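Local coordinates for protein glycogen synthase (Cyanobacterium sp. CLg1, PDB 6GNF) that belongs to the starch and bacterial glycogen synthase family of two-domain glycosyltransferases and is found with adenosine-5'-diphosphate and a glycan bound, at residues F317-Y322 with K331-V336; Y442-G447 with L516-N521; D266-V271 with R294-T299. One frame throughout, in Å; residues are numbered along the deposited sequence.

Interaction 1: F317-Y322 with K331-V336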
# COMPACT_ATOMS: atom_id res chain seq x y z
N PHE A 317 -21.62 8.19 2.14
CA PHE A 317 -21.24 9.18 3.15
C PHE A 317 -21.57 10.61 2.74
O PHE A 317 -22.00 11.41 3.58
CB PHE A 317 -19.75 9.11 3.43
CG PHE A 317 -19.29 7.78 3.95
CD1 PHE A 317 -18.91 6.77 3.08
CD2 PHE A 317 -19.22 7.55 5.32
CE1 PHE A 317 -18.48 5.55 3.56
CE2 PHE A 317 -18.79 6.33 5.81
CZ PHE A 317 -18.41 5.33 4.93
N ILE A 318 -21.35 10.93 1.47
CA ILE A 318 -21.45 12.32 1.00
C ILE A 318 -22.89 12.82 0.97
O ILE A 318 -23.83 12.03 0.95
CB ILE A 318 -20.77 12.50 -0.38
CG1 ILE A 318 -21.48 11.68 -1.47
CG2 ILE A 318 -19.30 12.13 -0.30
CD1 ILE A 318 -20.78 11.69 -2.81
N LEU A 319 -23.04 14.14 0.98
CA LEU A 319 -24.35 14.78 1.06
C LEU A 319 -25.17 14.70 -0.22
O LEU A 319 -26.39 14.83 -0.16
CB LEU A 319 -24.21 16.25 1.45
CG LEU A 319 -24.55 16.54 2.92
CD1 LEU A 319 -23.49 15.94 3.82
CD2 LEU A 319 -24.68 18.04 3.14
N ALA A 320 -24.51 14.55 -1.36
CA ALA A 320 -25.22 14.43 -2.62
C ALA A 320 -24.47 13.56 -3.60
O ALA A 320 -23.29 13.75 -3.85
CB ALA A 320 -25.47 15.80 -3.22
N ASN A 321 -25.17 12.54 -4.09
CA ASN A 321 -24.64 11.70 -5.15
C ASN A 321 -24.72 12.43 -6.49
O ASN A 321 -25.54 13.33 -6.67
CB ASN A 321 -25.43 10.39 -5.20
CG ASN A 321 -25.21 9.53 -3.98
OD1 ASN A 321 -26.14 9.29 -3.21
ND2 ASN A 321 -23.98 9.08 -3.78
N TYR A 322 -23.87 12.03 -7.43
CA TYR A 322 -23.87 12.63 -8.75
C TYR A 322 -23.19 11.71 -9.75
O TYR A 322 -22.52 10.76 -9.37
CB TYR A 322 -23.18 14.00 -8.73
CG TYR A 322 -21.72 13.98 -8.31
CD1 TYR A 322 -20.70 13.77 -9.24
CD2 TYR A 322 -21.35 14.19 -6.98
CE1 TYR A 322 -19.37 13.75 -8.86
CE2 TYR A 322 -20.02 14.18 -6.59
CZ TYR A 322 -19.03 13.97 -7.53
OH TYR A 322 -17.72 13.93 -7.14
N LYS A 331 -21.74 17.93 -7.12
CA LYS A 331 -20.38 18.18 -6.67
C LYS A 331 -20.23 19.55 -6.01
O LYS A 331 -19.43 19.70 -5.10
CB LYS A 331 -19.37 18.03 -7.81
CG LYS A 331 -17.99 17.62 -7.32
CD LYS A 331 -16.99 17.49 -8.46
CE LYS A 331 -15.73 16.77 -8.00
NZ LYS A 331 -14.98 17.53 -6.97
N LYS A 332 -20.99 20.54 -6.48
CA LYS A 332 -21.01 21.85 -5.82
C LYS A 332 -21.55 21.73 -4.41
O LYS A 332 -21.05 22.38 -3.49
CB LYS A 332 -21.83 22.87 -6.60
CG LYS A 332 -20.97 23.76 -7.48
CD LYS A 332 -21.79 24.72 -8.31
CE LYS A 332 -20.89 25.45 -9.29
NZ LYS A 332 -21.64 26.05 -10.43
N LEU A 333 -22.60 20.93 -4.24
CA LEU A 333 -23.19 20.74 -2.92
C LEU A 333 -22.18 20.04 -2.01
O LEU A 333 -21.99 20.44 -0.86
CB LEU A 333 -24.51 19.96 -3.02
CG LEU A 333 -25.39 19.84 -1.76
CD1 LEU A 333 -26.83 19.51 -2.15
CD2 LEU A 333 -24.89 18.79 -0.78
N CYS A 334 -21.49 19.03 -2.53
CA CYS A 334 -20.41 18.37 -1.79
C CYS A 334 -19.30 19.36 -1.41
O CYS A 334 -18.77 19.29 -0.30
CB CYS A 334 -19.84 17.21 -2.60
SG CYS A 334 -20.98 15.81 -2.72
N LYS A 335 -18.95 20.26 -2.32
CA LYS A 335 -17.93 21.28 -2.05
C LYS A 335 -18.33 22.17 -0.87
O LYS A 335 -17.55 22.37 0.06
CB LYS A 335 -17.68 22.15 -3.29
CG LYS A 335 -16.50 23.10 -3.13
CD LYS A 335 -16.13 23.75 -4.45
CE LYS A 335 -14.98 24.72 -4.28
NZ LYS A 335 -14.50 25.24 -5.59
N VAL A 336 -19.52 22.76 -0.95
CA VAL A 336 -20.05 23.58 0.13
C VAL A 336 -20.16 22.81 1.46
O VAL A 336 -19.93 23.38 2.53
CB VAL A 336 -21.41 24.21 -0.28
CG1 VAL A 336 -22.22 24.69 0.91
CG2 VAL A 336 -21.19 25.28 -1.34

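Interaction 2: Y442-G447 with L516-N521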
# COMPACT_ATOMS: atom_id res chain seq x y z
N TYR A 442 -9.27 7.14 -6.99
CA TYR A 442 -10.54 7.51 -6.38
C TYR A 442 -10.95 8.90 -6.85
O TYR A 442 -12.08 9.11 -7.29
CB TYR A 442 -10.44 7.50 -4.86
CG TYR A 442 -10.27 6.14 -4.22
CD1 TYR A 442 -10.75 4.99 -4.82
CD2 TYR A 442 -9.66 6.02 -2.97
CE1 TYR A 442 -10.60 3.75 -4.22
CE2 TYR A 442 -9.52 4.79 -2.36
CZ TYR A 442 -9.99 3.66 -2.99
OH TYR A 442 -9.84 2.44 -2.38
N ALA A 443 -10.02 9.85 -6.74
CA ALA A 443 -10.30 11.23 -7.09
C ALA A 443 -10.86 11.35 -8.50
O ALA A 443 -11.85 12.05 -8.72
CB ALA A 443 -9.05 12.07 -6.94
N MET A 444 -10.22 10.70 -9.46
CA MET A 444 -10.66 10.77 -10.84
C MET A 444 -12.07 10.24 -11.04
O MET A 444 -12.83 10.79 -11.82
CB MET A 444 -9.66 10.08 -11.77
CG MET A 444 -8.36 10.87 -11.92
SD MET A 444 -7.20 10.21 -13.13
CE MET A 444 -6.57 8.78 -12.26
N MET A 445 -12.44 9.17 -10.35
CA MET A 445 -13.81 8.65 -10.45
C MET A 445 -14.85 9.65 -9.95
O MET A 445 -16.00 9.60 -10.38
CB MET A 445 -13.97 7.35 -9.67
CG MET A 445 -13.26 6.17 -10.28
SD MET A 445 -13.40 4.68 -9.24
CE MET A 445 -15.15 4.32 -9.41
N TYR A 446 -14.44 10.56 -9.06
CA TYR A 446 -15.31 11.61 -8.54
C TYR A 446 -15.21 12.92 -9.34
O TYR A 446 -15.85 13.91 -8.99
CB TYR A 446 -15.00 11.87 -7.06
CG TYR A 446 -15.54 10.81 -6.11
CD1 TYR A 446 -15.00 9.54 -6.09
CD2 TYR A 446 -16.58 11.09 -5.24
CE1 TYR A 446 -15.48 8.57 -5.24
CE2 TYR A 446 -17.07 10.13 -4.37
CZ TYR A 446 -16.51 8.86 -4.37
OH TYR A 446 -16.99 7.87 -3.53
N GLY A 447 -14.40 12.94 -10.40
CA GLY A 447 -14.21 14.16 -11.19
C GLY A 447 -13.30 15.16 -10.51
O GLY A 447 -13.30 16.35 -10.83
N LEU A 516 -14.74 15.66 -16.63
CA LEU A 516 -15.49 14.65 -17.37
C LEU A 516 -14.56 13.56 -17.87
O LEU A 516 -14.91 12.38 -17.80
CB LEU A 516 -16.27 15.29 -18.53
CG LEU A 516 -17.72 15.73 -18.25
CD1 LEU A 516 -17.92 16.26 -16.84
CD2 LEU A 516 -18.16 16.78 -19.27
N ASP A 517 -13.38 13.95 -18.35
CA ASP A 517 -12.37 12.99 -18.82
C ASP A 517 -11.89 12.11 -17.68
O ASP A 517 -11.70 10.90 -17.86
CB ASP A 517 -11.17 13.71 -19.46
CG ASP A 517 -11.51 14.35 -20.80
OD1 ASP A 517 -12.70 14.36 -21.15
OD2 ASP A 517 -10.59 14.84 -21.49
N CYS A 518 -11.72 12.70 -16.50
CA CYS A 518 -11.37 11.96 -15.31
C CYS A 518 -12.46 10.95 -14.96
O CYS A 518 -12.15 9.80 -14.68
CB CYS A 518 -11.15 12.89 -14.11
SG CYS A 518 -9.53 13.70 -14.08
N MET A 519 -13.72 11.37 -14.97
CA MET A 519 -14.82 10.47 -14.61
C MET A 519 -14.98 9.33 -15.63
O MET A 519 -15.40 8.25 -15.27
CB MET A 519 -16.13 11.23 -14.44
CG MET A 519 -16.15 12.13 -13.21
SD MET A 519 -17.77 12.82 -12.85
CE MET A 519 -18.62 11.38 -12.22
N ALA A 520 -14.62 9.58 -16.88
CA ALA A 520 -14.70 8.56 -17.93
C ALA A 520 -13.51 7.60 -17.90
O ALA A 520 -13.52 6.58 -18.59
CB ALA A 520 -14.80 9.22 -19.30
N ASN A 521 -12.48 7.94 -17.13
CA ASN A 521 -11.26 7.14 -17.02
C ASN A 521 -11.50 5.85 -16.26
O ASN A 521 -11.85 5.87 -15.08
CB ASN A 521 -10.17 7.96 -16.32
CG ASN A 521 -8.82 7.28 -16.35
OD1 ASN A 521 -8.56 6.44 -17.20
ND2 ASN A 521 -7.94 7.66 -15.42

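Interaction 3: D266-V271 with R294-T299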
# COMPACT_ATOMS: atom_id res chain seq x y z
N ASP A 266 9.93 -17.12 -8.81
CA ASP A 266 9.90 -17.41 -10.24
C ASP A 266 9.72 -16.14 -11.05
O ASP A 266 10.16 -16.06 -12.19
CB ASP A 266 8.79 -18.41 -10.55
CG ASP A 266 9.05 -19.75 -9.94
OD1 ASP A 266 10.15 -20.28 -10.20
OD2 ASP A 266 8.21 -20.25 -9.17
N GLN A 267 9.05 -15.14 -10.48
CA GLN A 267 8.93 -13.85 -11.15
C GLN A 267 8.63 -12.73 -10.17
O GLN A 267 7.87 -12.91 -9.21
CB GLN A 267 7.85 -13.89 -12.22
CG GLN A 267 7.83 -12.64 -13.08
CD GLN A 267 7.22 -12.85 -14.45
OE1 GLN A 267 6.84 -13.97 -14.81
NE2 GLN A 267 7.14 -11.78 -15.22
N ALA A 268 9.25 -11.58 -10.42
CA ALA A 268 9.09 -10.41 -9.57
C ALA A 268 8.25 -9.37 -10.30
O ALA A 268 8.52 -9.06 -11.45
CB ALA A 268 10.45 -9.85 -9.20
N LEU A 269 7.20 -8.89 -9.64
CA LEU A 269 6.31 -7.88 -10.19
C LEU A 269 6.19 -6.71 -9.23
O LEU A 269 6.47 -6.83 -8.03
CB LEU A 269 4.91 -8.45 -10.41
CG LEU A 269 4.74 -9.64 -11.35
CD1 LEU A 269 3.31 -10.12 -11.35
CD2 LEU A 269 5.16 -9.26 -12.76
N THR A 270 5.73 -5.58 -9.75
CA THR A 270 5.39 -4.45 -8.89
C THR A 270 4.18 -3.68 -9.42
O THR A 270 3.56 -4.09 -10.41
CB THR A 270 6.61 -3.54 -8.64
OG1 THR A 270 6.31 -2.62 -7.58
CG2 THR A 270 7.02 -2.79 -9.90
N VAL A 271 3.83 -2.57 -8.77
CA VAL A 271 2.50 -2.00 -8.90
C VAL A 271 2.38 -0.79 -9.84
O VAL A 271 1.35 -0.12 -9.87
CB VAL A 271 1.91 -1.70 -7.51
CG1 VAL A 271 1.66 -3.01 -6.76
CG2 VAL A 271 2.82 -0.80 -6.69
N ARG A 294 17.30 -5.66 -11.27
CA ARG A 294 17.79 -5.81 -12.64
C ARG A 294 18.16 -7.25 -12.98
O ARG A 294 17.85 -7.74 -14.05
CB ARG A 294 19.05 -4.98 -12.87
CG ARG A 294 18.78 -3.53 -13.20
CD ARG A 294 20.01 -2.89 -13.80
NE ARG A 294 21.18 -2.93 -12.93
CZ ARG A 294 21.45 -2.07 -11.94
NH1 ARG A 294 20.61 -1.07 -11.65
NH2 ARG A 294 22.56 -2.21 -11.22
N ASP A 295 18.93 -7.87 -12.09
CA ASP A 295 19.37 -9.24 -12.28
C ASP A 295 18.17 -10.18 -12.47
O ASP A 295 18.16 -10.99 -13.39
CB ASP A 295 20.19 -9.67 -11.06
CG ASP A 295 20.73 -11.08 -11.17
OD1 ASP A 295 21.13 -11.50 -12.28
OD2 ASP A 295 20.76 -11.77 -10.13
N VAL A 296 17.17 -10.03 -11.61
CA VAL A 296 16.02 -10.93 -11.61
C VAL A 296 14.97 -10.52 -12.66
O VAL A 296 14.26 -11.38 -13.17
CB VAL A 296 15.42 -10.97 -10.19
CG1 VAL A 296 13.99 -11.51 -10.18
CG2 VAL A 296 16.31 -11.81 -9.29
N GLY A 297 14.94 -9.24 -13.02
CA GLY A 297 13.89 -8.72 -13.89
C GLY A 297 12.66 -8.37 -13.07
O GLY A 297 12.22 -9.16 -12.23
N LEU A 298 12.12 -7.18 -13.30
CA LEU A 298 11.00 -6.66 -12.54
C LEU A 298 10.04 -5.95 -13.49
O LEU A 298 10.42 -5.02 -14.18
CB LEU A 298 11.50 -5.68 -11.47
CG LEU A 298 10.47 -5.01 -10.57
CD1 LEU A 298 9.73 -6.04 -9.72
CD2 LEU A 298 11.15 -3.99 -9.67
N THR A 299 8.79 -6.42 -13.54
CA THR A 299 7.74 -5.84 -14.39
C THR A 299 6.70 -5.16 -13.51
O THR A 299 6.36 -5.68 -12.44
CB THR A 299 7.02 -6.94 -15.19
OG1 THR A 299 7.97 -7.64 -15.98
CG2 THR A 299 5.96 -6.36 -16.11
O HOH W 1 8.63 -9.68 -13.98
O HOH W 2 11.30 -11.67 -12.47

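Interaction 1: F317-Y322 with K331-V336
Tyr322 offers one face of its ring to the aliphatic part of Lys331 where loop 317-322 packs on helix segment 331-336. CB of Lys331 lies 4.2 Å from the centroid of the Tyr322 ring, 15° off its normal, in a CH-pi contact shifted toward the rim. The rest of the lysine chain passes along the phenol end, bringing CE within 3.6 Å of OH of Tyr322. A chi1 of 61° puts CG of Tyr322 between its own backbone N and carbonyl carbon and helps to set the ring face against CB of Lys331. Cys334 approaches the same ring differently, its SG at the edge near the ring plane and 4.3 Å from CE2. That sulfur also lies 4.1 Å from CB of Ile318 and 3.3 Å from the carbonyl O of Ala320. Farther along, the side chains of Leu319 and Leu333 cross at about a right angle. CD2 of Leu333 presses to 3.4 Å from CB of Leu319, closer than usual for carbons, and also touches CB of Ala320. The polar ends find partners elsewhere: OH of Tyr322 bonds to Tyr446 O, and NZ of Lys331 to Ala422 O and Thr448 OG1. The contact between the two segments is thus mainly apolar packing, while the polar ends of Tyr322 and Lys331 are bonded to neighbouring parts of the chain.

Interaction 2: Y442-G447 with L516-N521
Met444 and Cys518 bring together the C-terminal turns of two helices, 439-445 and 509-520, and their apolar contact is the first kind of interaction here. CG of Met444 rests 3.7 Å from SG of Cys518. Met519 continues the packing along the backbone of the next turn, where CG of Met519 lies 3.4 Å from N of Gly447. A bend at chi3 (73°) turns the end of the Met519 chain so that CE approaches the carbonyl O of Met445 at 3.7 Å.

Polar contacts across the interface are few and soft. ND2 of Asn521 points to SD of Met444 in a weak hydrogen bond of 3.5 Å, with 143° at the hydrogen. The carbonyl O of Met444 receives a CA-H...O contact from CA of Met519 at 3.4 Å, and it stands only 3.1 Å from O of Cys518, an approach of two acceptors that is not itself attractive. Each of these oxygens has a donor within its own segment: Gly447 N bonds to Met444 O, and Asn521 N to Cys518 O.

Gly447 leaves the helix with positive phi and two bonds back into the last turn, a Schellman motif. Lacking a side chain, Gly447 leaves room for CG of Met519. Helix 439-445 joins neighbouring parallel strands 426-429 and 449-452, a beta-alpha-beta crossover of a Rossmann-like domain, and its Tyr442 touches the bound adenosine-5'-diphosphate, as expected of the nucleotide-binding half of a GT-B fold.

Interaction 3: D266-V271 with R294-T299
Thr270 and Thr299 are joined by the one ordinary direct hydrogen bond between these segments: Thr270 N donates to Thr299 O at 2.8 Å, with 148° at the hydrogen. The same oxygen receives a CA-H...O contact from CA of Leu269 at 3.1 Å, so two neighbouring residues of strand 267-270 feed one acceptor. Leu269 and Thr299 thus pair in parallel, and their side chains lie side by side on one face of the sheet.

The carbonyl O of Ala268 is served by two donors of unequal worth. Thr299 N reaches it in a weak bond of 3.4 Å, whereas a bound water donates to it at 2.6 Å. That water also accepts from NE2 of Gln267 and hydrogen-bonds to OG1 of Thr299 at 2.9 Å. A second water spans the widening gap toward the helix end, accepting from Ala268 N at 2.9 Å and donating to Gly297 O at 2.7 Å. The hydroxyl of Thr270 is bonded outside the pair, to Leu200 O of strand 195-200.

CB of Ala268 lies 3.9 Å from CD1 of Leu298 and also meets CG1 of Val296. With CG anti to the backbone N (chi1 179°), Leu298 carries CD1 toward it. Gly297, with positive phi, turns the chain from helix 290-296 into the outermost strand, the edge of the parallel part of the N-terminal Rossmann-like sheet; Val271, just past strand 267-270, touches the bound glycan. Water supplements the weak direct bond at Ala268 O and takes its place between Ala268 N and Gly297 O, leaving these three atoms satisfied.

From the N terminus, interaction 3 comes first and closes a loop of 22 residues, mostly helix, joining two neighbouring strands at the edge of the large N-terminal sheet. Interaction 1 follows, helix 327-341 returning to pack on the loop that precedes it, across only eight residues. Interaction 2 closes last, over 68 residues, and joins helix 439-445 to helix 509-520. The three loops are in series; none nests in or crosses another. Interactions 1 and 2 nevertheless touch, CE1 of Tyr322 packing on CE of Met519, whereas interaction 3 lies about 31 Å, centre to centre, from interaction 2. The chain afterwards returns toward interaction 3, where helix 526-540 packs on Leu269.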